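Local coordinates for protein peroxisomal catalase A (Saccharomyces cerevisiae, PDB 1A4E) that probably breaks down hydrogen peroxide made by peroxisomal oxidases into water and oxygen, working as a heme-dependent homotetramer, at residues D159-W164 with E458-Q463; V8-G13 with D35-D40; Q431-Y436 with A473-G478; T202-N207 with P403-Q408. One frame throughout, in Å; residues are numbered along the deposited sequence.

Contact 1 (D159-W164 with E458-Q463)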
loop_
_atom_site.group_PDB
_atom_site.type_symbol
_atom_site.label_atom_id
_atom_site.label_comp_id
_atom_site.label_asym_id
_atom_site.label_seq_id
_atom_site.Cartn_x
_atom_site.Cartn_y
_atom_site.Cartn_z
ATOM N N ASP B 159 7.248 -6.731 -29.014
ATOM C CA ASP B 159 8.088 -6.200 -30.070
ATOM C C ASP B 159 9.343 -7.009 -30.351
ATOM O O ASP B 159 10.246 -7.103 -29.516
ATOM C CB ASP B 159 8.408 -4.776 -29.650
ATOM C CG ASP B 159 9.097 -3.854 -30.635
ATOM O OD1 ASP B 159 9.689 -4.301 -31.610
ATOM O OD2 ASP B 159 9.039 -2.651 -30.413
ATOM N N ALA B 160 9.402 -7.531 -31.585
ATOM C CA ALA B 160 10.536 -8.325 -32.039
ATOM C C ALA B 160 11.807 -7.502 -32.188
ATOM O O ALA B 160 12.897 -8.047 -32.028
ATOM C CB ALA B 160 10.229 -8.975 -33.381
ATOM N N ASP B 161 11.709 -6.197 -32.469
ATOM C CA ASP B 161 12.879 -5.328 -32.504
ATOM C C ASP B 161 13.490 -5.188 -31.125
ATOM O O ASP B 161 14.711 -5.244 -31.053
ATOM C CB ASP B 161 12.568 -3.906 -32.972
ATOM C CG ASP B 161 12.033 -3.763 -34.388
ATOM O OD1 ASP B 161 12.234 -4.660 -35.195
ATOM O OD2 ASP B 161 11.406 -2.749 -34.682
ATOM N N MET B 162 12.713 -5.011 -30.035
ATOM C CA MET B 162 13.276 -4.935 -28.684
ATOM C C MET B 162 13.953 -6.248 -28.314
ATOM O O MET B 162 15.079 -6.268 -27.818
ATOM C CB MET B 162 12.262 -4.757 -27.562
ATOM C CG MET B 162 11.249 -3.657 -27.515
ATOM S SD MET B 162 10.404 -3.783 -25.921
ATOM C CE MET B 162 9.248 -5.107 -26.116
ATOM N N PHE B 163 13.208 -7.337 -28.564
ATOM C CA PHE B 163 13.618 -8.685 -28.230
ATOM C C PHE B 163 14.987 -8.988 -28.812
ATOM O O PHE B 163 15.925 -9.270 -28.073
ATOM C CB PHE B 163 12.550 -9.631 -28.768
ATOM C CG PHE B 163 12.677 -11.113 -28.434
ATOM C CD1 PHE B 163 13.674 -11.913 -29.008
ATOM C CD2 PHE B 163 11.749 -11.686 -27.565
ATOM C CE1 PHE B 163 13.738 -13.275 -28.714
ATOM C CE2 PHE B 163 11.819 -13.052 -27.279
ATOM C CZ PHE B 163 12.811 -13.847 -27.849
ATOM N N TRP B 164 15.119 -8.894 -30.135
ATOM C CA TRP B 164 16.384 -9.207 -30.768
ATOM C C TRP B 164 17.436 -8.122 -30.668
ATOM O O TRP B 164 18.620 -8.451 -30.725
ATOM C CB TRP B 164 16.126 -9.562 -32.218
ATOM C CG TRP B 164 15.481 -10.936 -32.327
ATOM C CD1 TRP B 164 14.196 -11.067 -32.782
ATOM C CD2 TRP B 164 16.056 -12.141 -32.001
ATOM N NE1 TRP B 164 13.951 -12.349 -32.746
ATOM C CE2 TRP B 164 15.016 -13.023 -32.292
ATOM C CE3 TRP B 164 17.268 -12.633 -31.514
ATOM C CZ2 TRP B 164 15.160 -14.395 -32.103
ATOM C CZ3 TRP B 164 17.415 -14.007 -31.323
ATOM C CH2 TRP B 164 16.370 -14.881 -31.617
ATOM N N GLU B 458 11.245 -12.663 -38.513
ATOM C CA GLU B 458 10.542 -12.100 -39.654
ATOM C C GLU B 458 9.880 -10.754 -39.351
ATOM O O GLU B 458 9.901 -9.830 -40.166
ATOM C CB GLU B 458 9.541 -13.172 -40.084
ATOM C CG GLU B 458 8.556 -12.888 -41.205
ATOM C CD GLU B 458 7.309 -12.148 -40.743
ATOM O OE1 GLU B 458 6.496 -12.747 -40.032
ATOM O OE2 GLU B 458 7.171 -10.973 -41.082
ATOM N N GLY B 459 9.324 -10.643 -38.139
ATOM C CA GLY B 459 8.654 -9.435 -37.689
ATOM C C GLY B 459 9.593 -8.319 -37.240
ATOM O O GLY B 459 9.137 -7.347 -36.634
ATOM N N ALA B 460 10.900 -8.410 -37.512
ATOM C CA ALA B 460 11.835 -7.374 -37.113
ATOM C C ALA B 460 12.335 -6.525 -38.277
ATOM O O ALA B 460 12.161 -6.835 -39.455
ATOM C CB ALA B 460 13.037 -8.004 -36.421
ATOM N N CYS B 461 12.955 -5.416 -37.869
ATOM C CA CYS B 461 13.575 -4.406 -38.716
ATOM C C CYS B 461 14.775 -5.011 -39.456
ATOM O O CYS B 461 15.490 -5.820 -38.859
ATOM C CB CYS B 461 13.950 -3.250 -37.767
ATOM S SG CYS B 461 15.434 -2.263 -38.079
ATOM N N PRO B 462 15.029 -4.703 -40.741
ATOM C CA PRO B 462 16.089 -5.301 -41.558
ATOM C C PRO B 462 17.521 -5.307 -41.019
ATOM O O PRO B 462 18.206 -6.321 -41.172
ATOM C CB PRO B 462 15.949 -4.571 -42.880
ATOM C CG PRO B 462 15.310 -3.256 -42.505
ATOM C CD PRO B 462 14.260 -3.743 -41.526
ATOM N N GLN B 463 17.994 -4.219 -40.382
ATOM C CA GLN B 463 19.339 -4.194 -39.806
ATOM C C GLN B 463 19.452 -5.029 -38.520
ATOM O O GLN B 463 20.528 -5.544 -38.216
ATOM C CB GLN B 463 19.786 -2.734 -39.519
ATOM C CG GLN B 463 18.869 -1.873 -38.640
ATOM C CD GLN B 463 19.592 -0.830 -37.792
ATOM O OE1 GLN B 463 19.871 -1.063 -36.611
ATOM N NE2 GLN B 463 19.900 0.346 -38.335
#
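Asp161 reaches across to the 458-463 segment with one carboxylate oxygen, OD1, which takes the backbone N-H of Cys461 at 2.9 Å from Cys461 N. The bond is moderately bent, with 152° at the hydrogen, and the donor comes to the syn side of the carboxylate, tilted about 21° from its plane. The torsion chi1 of -62° lays Asp161 CG beside its own backbone N and opposite the carbonyl carbon, and from there OD1 also comes within 3.3 Å of Ala460 CA. Cys461 CB rests against the same oxygen at 3.4 Å from Asp161 OD1. The preceding residue, Ala160, points its methyl at the other segment: CB packs on the carbonyl of Gly459, 3.8 Å from Gly459 O, and touches the methyl of Ala460 more loosely.

The contact joins the beginnings of two helices, 160-168 of the catalase core and 462-473 of the C-terminal helical region. Asp159 is the N-cap of the first, its OD1 accepting from Asp161 N at 2.9 Å and more weakly from Met162 N, while Cys461 holds the N-cap position of the second, so the N-H that Asp161 receives belongs to the residue capping helix 462-473. Deeper in, Trp164 extends the same interface, its indole NE1 hydrogen-bonded to His456 ND1 and its ring packed on Ile464, Val468 and Phe472 of helix 462-473.

Contact 2 (V8-G13 with D35-D40)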
loop_
_atom_site.group_PDB
_atom_site.type_symbol
_atom_site.label_atom_id
_atom_site.label_comp_id
_atom_site.label_asym_id
_atom_site.label_seq_id
_atom_site.Cartn_x
_atom_site.Cartn_y
_atom_site.Cartn_z
ATOM N N VAL B 8 -24.925 -16.765 6.251
ATOM C CA VAL B 8 -24.236 -15.729 5.502
ATOM C C VAL B 8 -24.269 -14.441 6.311
ATOM O O VAL B 8 -25.300 -13.990 6.795
ATOM C CB VAL B 8 -24.914 -15.543 4.122
ATOM C CG1 VAL B 8 -24.151 -14.506 3.298
ATOM C CG2 VAL B 8 -24.911 -16.870 3.361
ATOM N N THR B 9 -23.081 -13.874 6.495
ATOM C CA THR B 9 -22.881 -12.680 7.292
ATOM C C THR B 9 -22.114 -11.665 6.459
ATOM O O THR B 9 -21.690 -11.962 5.338
ATOM C CB THR B 9 -22.057 -12.992 8.579
ATOM O OG1 THR B 9 -20.722 -13.243 8.154
ATOM C CG2 THR B 9 -22.557 -14.198 9.375
ATOM N N ASN B 10 -21.934 -10.457 7.003
ATOM C CA ASN B 10 -21.051 -9.479 6.391
ATOM C C ASN B 10 -19.656 -9.707 6.998
ATOM O O ASN B 10 -19.472 -10.667 7.758
ATOM C CB ASN B 10 -21.576 -8.070 6.689
ATOM C CG ASN B 10 -21.677 -7.668 8.155
ATOM O OD1 ASN B 10 -21.198 -8.345 9.060
ATOM N ND2 ASN B 10 -22.305 -6.531 8.436
ATOM N N SER B 11 -18.672 -8.833 6.731
ATOM C CA SER B 11 -17.306 -8.964 7.246
ATOM C C SER B 11 -17.148 -9.030 8.754
ATOM O O SER B 11 -16.228 -9.680 9.255
ATOM C CB SER B 11 -16.451 -7.813 6.755
ATOM O OG SER B 11 -16.193 -7.949 5.368
ATOM N N THR B 12 -18.045 -8.363 9.484
ATOM C CA THR B 12 -17.966 -8.352 10.932
ATOM C C THR B 12 -18.918 -9.308 11.624
ATOM O O THR B 12 -19.222 -9.168 12.803
ATOM C CB THR B 12 -18.175 -6.909 11.444
ATOM O OG1 THR B 12 -19.305 -6.354 10.791
ATOM C CG2 THR B 12 -16.945 -6.053 11.179
ATOM N N GLY B 13 -19.364 -10.322 10.876
ATOM C CA GLY B 13 -20.128 -11.429 11.419
ATOM C C GLY B 13 -21.596 -11.186 11.675
ATOM O O GLY B 13 -22.267 -12.013 12.290
ATOM N N ASP B 35 -26.761 1.846 3.958
ATOM C CA ASP B 35 -26.564 0.447 3.628
ATOM C C ASP B 35 -25.084 0.091 3.596
ATOM O O ASP B 35 -24.418 0.038 2.558
ATOM C CB ASP B 35 -27.187 0.160 2.281
ATOM C CG ASP B 35 -27.382 -1.316 1.970
ATOM O OD1 ASP B 35 -26.799 -2.198 2.604
ATOM O OD2 ASP B 35 -28.149 -1.586 1.064
ATOM N N TYR B 36 -24.599 -0.201 4.798
ATOM C CA TYR B 36 -23.203 -0.550 4.995
ATOM C C TYR B 36 -22.842 -1.939 4.478
ATOM O O TYR B 36 -21.664 -2.201 4.241
ATOM C CB TYR B 36 -22.850 -0.437 6.489
ATOM C CG TYR B 36 -23.856 -1.080 7.425
ATOM C CD1 TYR B 36 -23.840 -2.458 7.621
ATOM C CD2 TYR B 36 -24.820 -0.287 8.054
ATOM C CE1 TYR B 36 -24.795 -3.058 8.434
ATOM C CE2 TYR B 36 -25.779 -0.880 8.868
ATOM C CZ TYR B 36 -25.762 -2.265 9.048
ATOM O OH TYR B 36 -26.732 -2.874 9.816
ATOM N N ASN B 37 -23.834 -2.833 4.310
ATOM C CA ASN B 37 -23.594 -4.165 3.773
ATOM C C ASN B 37 -23.316 -4.130 2.277
ATOM O O ASN B 37 -22.477 -4.905 1.806
ATOM C CB ASN B 37 -24.792 -5.075 4.048
ATOM C CG ASN B 37 -24.825 -5.601 5.475
ATOM O OD1 ASN B 37 -23.859 -5.501 6.223
ATOM N ND2 ASN B 37 -25.927 -6.197 5.912
ATOM N N LEU B 38 -23.969 -3.214 1.537
ATOM C CA LEU B 38 -23.679 -3.031 0.130
ATOM C C LEU B 38 -22.254 -2.515 -0.004
ATOM O O LEU B 38 -21.491 -3.063 -0.796
ATOM C CB LEU B 38 -24.625 -2.014 -0.506
ATOM C CG LEU B 38 -24.375 -1.675 -1.979
ATOM C CD1 LEU B 38 -24.566 -2.927 -2.835
ATOM C CD2 LEU B 38 -25.309 -0.563 -2.413
ATOM N N ILE B 39 -21.864 -1.489 0.762
ATOM C CA ILE B 39 -20.521 -0.935 0.656
ATOM C C ILE B 39 -19.462 -1.910 1.141
ATOM O O ILE B 39 -18.376 -1.929 0.578
ATOM C CB ILE B 39 -20.489 0.408 1.436
ATOM C CG1 ILE B 39 -21.301 1.415 0.614
ATOM C CG2 ILE B 39 -19.072 0.950 1.626
ATOM C CD1 ILE B 39 -21.573 2.750 1.331
ATOM N N ASP B 40 -19.756 -2.765 2.124
ATOM C CA ASP B 40 -18.812 -3.768 2.600
ATOM C C ASP B 40 -18.432 -4.728 1.475
ATOM O O ASP B 40 -17.257 -5.045 1.288
ATOM C CB ASP B 40 -19.450 -4.535 3.756
ATOM C CG ASP B 40 -18.679 -5.734 4.300
ATOM O OD1 ASP B 40 -17.455 -5.674 4.403
ATOM O OD2 ASP B 40 -19.318 -6.733 4.627
#
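Asn10, Ser11, Asn37 and Asp40 form a polar contact between the N-terminal arm of the subunit and the first turns of helix 36-45, the first helix of the chain. The arm makes a type I beta turn from Asn10 to Gly13, and the helix begins after Asp35, its N-cap, whose OD1 accepts from Leu38 N. In catalases this N-terminal arm is part of the tetramer interface, and the same holds here: Thr9 and Gly13 are hydrogen-bonded to Phe367, Asn368 and Ser364 of the third subunit, and Tyr36 OH to Glu327 of that subunit.

Asp40 takes the start of the turn with both carboxylate oxygens. OD2 accepts the backbone N-H of Ser11, 3.0 Å from Ser11 N and nearly straight at 168°, while the other oxygen receives the Ser11 hydroxyl. Two bonds to neighbouring groups of one residue fix the rotation of the carboxylate. Its CG stands anti to the backbone N (chi1 174°), which extends the group from the helix toward the arm. Asp40 OD2 also lies 3.3 Å from Asn10 CB.

One helical turn earlier, the two asparagine side chains meet almost perpendicularly, their amide planes 83° apart. Asn10 also ties the arm together: its O accepts from both Thr9 OG1 and Gly13 N, and its OD1 from the backbone N of Asn14. The other end of that amide, Asn10 ND2, gives one N-H to Asn37 OD1 at 2.9 Å, in the carbonyl plane of the acceptor.

Contact 3 (Q431-Y436 with A473-G478)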
loop_
_atom_site.group_PDB
_atom_site.type_symbol
_atom_site.label_atom_id
_atom_site.label_comp_id
_atom_site.label_asym_id
_atom_site.label_seq_id
_atom_site.Cartn_x
_atom_site.Cartn_y
_atom_site.Cartn_z
ATOM N N GLN B 431 29.302 -24.017 -26.255
ATOM C CA GLN B 431 28.195 -24.842 -25.778
ATOM C C GLN B 431 26.895 -24.684 -26.539
ATOM O O GLN B 431 26.108 -25.625 -26.614
ATOM C CB GLN B 431 27.939 -24.561 -24.311
ATOM C CG GLN B 431 29.119 -25.027 -23.471
ATOM C CD GLN B 431 28.885 -24.948 -21.978
ATOM O OE1 GLN B 431 27.830 -24.516 -21.524
ATOM N NE2 GLN B 431 29.856 -25.362 -21.166
ATOM N N ALA B 432 26.663 -23.508 -27.132
ATOM C CA ALA B 432 25.499 -23.301 -27.979
ATOM C C ALA B 432 25.620 -24.184 -29.219
ATOM O O ALA B 432 24.656 -24.803 -29.666
ATOM C CB ALA B 432 25.426 -21.850 -28.416
ATOM N N ARG B 433 26.855 -24.293 -29.724
ATOM C CA ARG B 433 27.146 -25.099 -30.895
ATOM C C ARG B 433 27.077 -26.600 -30.619
ATOM O O ARG B 433 26.557 -27.342 -31.453
ATOM C CB ARG B 433 28.517 -24.715 -31.411
ATOM C CG ARG B 433 28.750 -25.215 -32.821
ATOM C CD ARG B 433 30.131 -24.806 -33.262
ATOM N NE ARG B 433 30.273 -23.364 -33.238
ATOM C CZ ARG B 433 31.331 -22.783 -32.686
ATOM N NH1 ARG B 433 32.318 -23.484 -32.121
ATOM N NH2 ARG B 433 31.390 -21.461 -32.711
ATOM N N ASN B 434 27.562 -27.076 -29.468
ATOM C CA ASN B 434 27.444 -28.510 -29.168
ATOM C C ASN B 434 25.986 -28.864 -28.867
ATOM O O ASN B 434 25.603 -30.008 -29.064
ATOM C CB ASN B 434 28.309 -28.861 -27.956
ATOM C CG ASN B 434 29.792 -28.564 -28.174
ATOM O OD1 ASN B 434 30.404 -29.124 -29.081
ATOM N ND2 ASN B 434 30.415 -27.706 -27.388
ATOM N N LEU B 435 25.169 -27.875 -28.454
ATOM C CA LEU B 435 23.733 -28.073 -28.255
ATOM C C LEU B 435 23.080 -28.254 -29.624
ATOM O O LEU B 435 22.189 -29.093 -29.759
ATOM C CB LEU B 435 23.118 -26.851 -27.510
ATOM C CG LEU B 435 21.640 -26.711 -27.057
ATOM C CD1 LEU B 435 20.793 -26.128 -28.174
ATOM C CD2 LEU B 435 21.113 -28.064 -26.609
ATOM N N TYR B 436 23.530 -27.492 -30.640
ATOM C CA TYR B 436 23.023 -27.620 -31.999
ATOM C C TYR B 436 23.302 -29.016 -32.558
ATOM O O TYR B 436 22.439 -29.610 -33.208
ATOM C CB TYR B 436 23.674 -26.566 -32.906
ATOM C CG TYR B 436 23.078 -26.546 -34.311
ATOM C CD1 TYR B 436 21.708 -26.326 -34.484
ATOM C CD2 TYR B 436 23.897 -26.751 -35.426
ATOM C CE1 TYR B 436 21.153 -26.315 -35.763
ATOM C CE2 TYR B 436 23.344 -26.741 -36.708
ATOM C CZ TYR B 436 21.976 -26.523 -36.863
ATOM O OH TYR B 436 21.428 -26.492 -38.125
ATOM N N ALA B 473 25.249 -17.284 -37.288
ATOM C CA ALA B 473 26.303 -17.768 -38.174
ATOM C C ALA B 473 27.549 -18.111 -37.370
ATOM O O ALA B 473 28.339 -18.980 -37.745
ATOM C CB ALA B 473 26.706 -16.714 -39.194
ATOM N N ARG B 474 27.704 -17.438 -36.225
ATOM C CA ARG B 474 28.818 -17.684 -35.340
ATOM C C ARG B 474 28.662 -19.016 -34.606
ATOM O O ARG B 474 29.624 -19.552 -34.054
ATOM C CB ARG B 474 28.890 -16.495 -34.403
ATOM C CG ARG B 474 30.239 -16.385 -33.746
ATOM C CD ARG B 474 30.449 -14.992 -33.222
ATOM N NE ARG B 474 31.597 -15.007 -32.332
ATOM C CZ ARG B 474 31.778 -14.066 -31.402
ATOM N NH1 ARG B 474 30.917 -13.057 -31.243
ATOM N NH2 ARG B 474 32.824 -14.167 -30.581
ATOM N N VAL B 475 27.452 -19.592 -34.618
ATOM C CA VAL B 475 27.204 -20.915 -34.059
ATOM C C VAL B 475 27.357 -21.935 -35.185
ATOM O O VAL B 475 28.069 -22.929 -35.054
ATOM C CB VAL B 475 25.774 -20.979 -33.460
ATOM C CG1 VAL B 475 25.448 -22.372 -32.921
ATOM C CG2 VAL B 475 25.687 -19.977 -32.320
ATOM N N ASP B 476 26.686 -21.668 -36.310
ATOM C CA ASP B 476 26.684 -22.537 -37.479
ATOM C C ASP B 476 26.162 -21.719 -38.657
ATOM O O ASP B 476 25.077 -21.134 -38.598
ATOM C CB ASP B 476 25.772 -23.745 -37.226
ATOM C CG ASP B 476 25.844 -24.826 -38.294
ATOM O OD1 ASP B 476 26.665 -25.729 -38.166
ATOM O OD2 ASP B 476 25.068 -24.784 -39.243
ATOM N N LYS B 477 26.938 -21.660 -39.746
ATOM C CA LYS B 477 26.539 -20.897 -40.919
ATOM C C LYS B 477 25.358 -21.494 -41.658
ATOM O O LYS B 477 24.600 -20.755 -42.279
ATOM C CB LYS B 477 27.741 -20.760 -41.845
ATOM C CG LYS B 477 28.589 -19.575 -41.372
ATOM C CD LYS B 477 30.102 -19.805 -41.288
ATOM C CE LYS B 477 30.736 -20.120 -42.640
ATOM N NZ LYS B 477 32.183 -20.120 -42.547
ATOM N N GLY B 478 25.165 -22.815 -41.554
ATOM C CA GLY B 478 24.031 -23.494 -42.168
ATOM C C GLY B 478 22.724 -23.171 -41.452
ATOM O O GLY B 478 21.657 -23.113 -42.069
#
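Arg433 grips two consecutive backbone carbonyls of the 473-478 segment. Its NE donates to Val475 O at 2.9 Å along a bent path (139°), and its NH2 to Arg474 O, also at 2.9 Å but straighter, at 164°. Both acceptors lie near the guanidinium plane, at its edge. The side chain leaves extended and bends at chi3, which turns this edge to the chain. NH1 forms a salt bridge with Asp426, a further partner that helps to fix the group.

The apolar part is supplied by Val475, whose CG1 settles on the backbone of the facing helix, 3.8 Å from Arg433 CA, while CG2 touches the methyl of Ala432 at 4.3 Å from Ala432 CB. A ring-to-carboxylate contact completes the set: the Tyr436 ring meets the carboxylate of Asp476 obliquely, with Tyr436 CE2 3.5 Å from Asp476 CG and the planes 48° apart.

Asp476 is the N-cap of helix 477-487, and the contact joins helix 430-440 to the link between helices 462-473 and 477-487 in the C-terminal helical region. Val475 and Tyr436 also lean on helix 176-182, through Ile176 and Met180, and Tyr436 touches Leu479 of helix 477-487.

Contact 4 (T202-N207 with P403-Q408)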
loop_
_atom_site.group_PDB
_atom_site.type_symbol
_atom_site.label_atom_id
_atom_site.label_comp_id
_atom_site.label_asym_id
_atom_site.label_seq_id
_atom_site.Cartn_x
_atom_site.Cartn_y
_atom_site.Cartn_z
ATOM N N THR B 202 25.266 -22.531 -9.776
ATOM C CA THR B 202 26.066 -23.377 -8.924
ATOM C C THR B 202 25.704 -22.948 -7.502
ATOM O O THR B 202 25.623 -21.756 -7.192
ATOM C CB THR B 202 27.564 -23.128 -9.213
ATOM O OG1 THR B 202 27.835 -23.606 -10.526
ATOM C CG2 THR B 202 28.466 -23.818 -8.222
ATOM N N TYR B 203 25.414 -23.921 -6.643
ATOM C CA TYR B 203 25.189 -23.656 -5.235
ATOM C C TYR B 203 26.321 -24.309 -4.456
ATOM O O TYR B 203 27.133 -25.033 -5.025
ATOM C CB TYR B 203 23.848 -24.237 -4.811
ATOM C CG TYR B 203 22.657 -23.402 -5.285
ATOM C CD1 TYR B 203 22.199 -23.462 -6.613
ATOM C CD2 TYR B 203 22.007 -22.582 -4.358
ATOM C CE1 TYR B 203 21.096 -22.702 -7.005
ATOM C CE2 TYR B 203 20.905 -21.821 -4.746
ATOM C CZ TYR B 203 20.458 -21.882 -6.065
ATOM O OH TYR B 203 19.368 -21.121 -6.436
ATOM N N LYS B 204 26.454 -24.030 -3.159
ATOM C CA LYS B 204 27.473 -24.661 -2.345
ATOM C C LYS B 204 26.797 -25.449 -1.246
ATOM O O LYS B 204 26.118 -24.872 -0.403
ATOM C CB LYS B 204 28.407 -23.621 -1.723
ATOM C CG LYS B 204 29.317 -22.980 -2.771
ATOM C CD LYS B 204 30.341 -22.054 -2.133
ATOM C CE LYS B 204 29.703 -20.776 -1.606
ATOM N NZ LYS B 204 30.673 -19.957 -0.904
ATOM N N TRP B 205 26.898 -26.782 -1.283
ATOM C CA TRP B 205 26.342 -27.617 -0.231
ATOM C C TRP B 205 27.472 -28.158 0.630
ATOM O O TRP B 205 28.547 -28.487 0.129
ATOM C CB TRP B 205 25.541 -28.782 -0.832
ATOM C CG TRP B 205 24.238 -28.416 -1.555
ATOM C CD1 TRP B 205 23.843 -27.112 -1.768
ATOM C CD2 TRP B 205 23.337 -29.312 -2.080
ATOM N NE1 TRP B 205 22.714 -27.177 -2.425
ATOM C CE2 TRP B 205 22.371 -28.457 -2.636
ATOM C CE3 TRP B 205 23.191 -30.696 -2.175
ATOM C CZ2 TRP B 205 21.247 -28.968 -3.286
ATOM C CZ3 TRP B 205 22.063 -31.205 -2.832
ATOM C CH2 TRP B 205 21.097 -30.352 -3.382
ATOM N N SER B 206 27.256 -28.230 1.947
ATOM C CA SER B 206 28.274 -28.688 2.885
ATOM C C SER B 206 27.783 -29.839 3.733
ATOM O O SER B 206 26.596 -29.888 4.055
ATOM C CB SER B 206 28.677 -27.582 3.834
ATOM O OG SER B 206 29.181 -26.477 3.122
ATOM N N ASN B 207 28.658 -30.788 4.087
ATOM C CA ASN B 207 28.270 -31.829 5.027
ATOM C C ASN B 207 28.578 -31.365 6.447
ATOM O O ASN B 207 29.101 -30.265 6.654
ATOM C CB ASN B 207 29.014 -33.131 4.721
ATOM C CG ASN B 207 30.536 -33.139 4.840
ATOM O OD1 ASN B 207 31.169 -32.390 5.582
ATOM N ND2 ASN B 207 31.172 -34.057 4.118
ATOM N N PRO B 403 29.539 -23.425 10.089
ATOM C CA PRO B 403 29.922 -22.296 9.258
ATOM C C PRO B 403 28.871 -21.948 8.209
ATOM O O PRO B 403 28.117 -22.802 7.730
ATOM C CB PRO B 403 31.259 -22.727 8.688
ATOM C CG PRO B 403 31.118 -24.223 8.555
ATOM C CD PRO B 403 30.400 -24.581 9.840
ATOM N N ILE B 404 28.762 -20.658 7.901
ATOM C CA ILE B 404 27.878 -20.250 6.824
ATOM C C ILE B 404 28.724 -20.324 5.558
ATOM O O ILE B 404 28.496 -21.209 4.730
ATOM C CB ILE B 404 27.351 -18.835 7.143
ATOM C CG1 ILE B 404 26.543 -18.901 8.442
ATOM C CG2 ILE B 404 26.486 -18.322 6.006
ATOM C CD1 ILE B 404 26.027 -17.563 8.989
ATOM N N GLN B 405 29.737 -19.466 5.376
ATOM C CA GLN B 405 30.586 -19.555 4.198
ATOM C C GLN B 405 32.079 -19.359 4.459
ATOM O O GLN B 405 32.842 -19.412 3.496
ATOM C CB GLN B 405 30.107 -18.534 3.140
ATOM C CG GLN B 405 28.785 -18.908 2.436
ATOM C CD GLN B 405 28.462 -18.082 1.203
ATOM O OE1 GLN B 405 29.356 -17.640 0.492
ATOM N NE2 GLN B 405 27.194 -17.844 0.881
ATOM N N GLN B 406 32.531 -19.196 5.728
ATOM C CA GLN B 406 33.939 -18.962 6.100
ATOM C C GLN B 406 34.929 -20.038 5.663
ATOM O O GLN B 406 36.086 -19.779 5.328
ATOM C CB GLN B 406 34.207 -18.886 7.597
ATOM C CG GLN B 406 33.289 -18.186 8.551
ATOM C CD GLN B 406 32.120 -19.031 9.033
ATOM O OE1 GLN B 406 31.136 -19.240 8.328
ATOM N NE2 GLN B 406 32.184 -19.503 10.270
ATOM N N HIS B 407 34.442 -21.274 5.758
ATOM C CA HIS B 407 35.181 -22.481 5.417
ATOM C C HIS B 407 35.407 -22.705 3.929
ATOM O O HIS B 407 36.090 -23.642 3.520
ATOM C CB HIS B 407 34.436 -23.672 6.011
ATOM C CG HIS B 407 33.034 -23.930 5.452
ATOM N ND1 HIS B 407 32.558 -25.105 5.053
ATOM C CD2 HIS B 407 32.028 -23.001 5.287
ATOM C CE1 HIS B 407 31.324 -24.933 4.660
ATOM N NE2 HIS B 407 31.017 -23.668 4.806
ATOM N N GLN B 408 34.819 -21.833 3.112
ATOM C CA GLN B 408 34.884 -21.962 1.674
ATOM C C GLN B 408 35.938 -21.052 1.050
ATOM O O GLN B 408 37.044 -20.987 1.585
ATOM C CB GLN B 408 33.456 -21.711 1.165
ATOM C CG GLN B 408 32.563 -22.813 1.734
ATOM C CD GLN B 408 31.077 -22.723 1.455
ATOM O OE1 GLN B 408 30.515 -21.638 1.353
ATOM N NE2 GLN B 408 30.399 -23.865 1.350
HETATM O O HOH W 1 27.588 -24.668 1.903
#
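The ammonium of Lys204 is shared by two glutamine side chains from the other segment: NZ donates to Gln408 OE1 at 2.8 Å and to Gln405 OE1 at 3.0 Å. In both cases the nitrogen sits well above the carbonyl plane, 53° out of it for Gln408 and 62° for Gln405. A salt bridge to Glu409 adds an anionic partner, which probably helps to keep this lysine charged in a buried setting. The chain of Lys204 bends at chi3, bringing CE alongside Gln408 OE1.

Farther along, a water ties the strand to the amide of Gln408: it donates to Lys204 O, accepts from Gln408 NE2 at 3.0 Å, and is hydrogen-bonded to Ser206 OG. That hydroxyl also meets the ring edge of His407, 3.1 Å from His407 CE1.

Lys204 and Ser206 project from one face of strand 203-206, a strand of the catalase antiparallel beta-barrel, paired with 212-221 and 326-328, and the partners belong to the loop leading to strand 411-418. A type I turn from Gln405 to Gln408 presents them. His407 is wedged between Pro403 CG and Gln408 CG, one over each ring face, and its ND1 is hydrogen-bonded to Gly210 O.

In the fold
Contact 4 is the buried one, contacts 2 and 3 are partly buried, and contact 1 lies at the surface. Contact 3 lies within the C-terminal helical region, while contact 1, about 21 Å away between centres, joins that region to helix 160-168; they involve successive helices, 477-487 and 462-473. Contacts 1, 2 and 3 each set a charged side chain against backbone groups, aspartates accepting N-H in the first two and an arginine donating to carbonyls in the third. Contact 2 lies far off, about 64 Å from contact 3 between centres, yet both it and contact 4 touch the third subunit. At the barrel strand, contact 4 adds a bridging water to direct lysine-glutamine bonds.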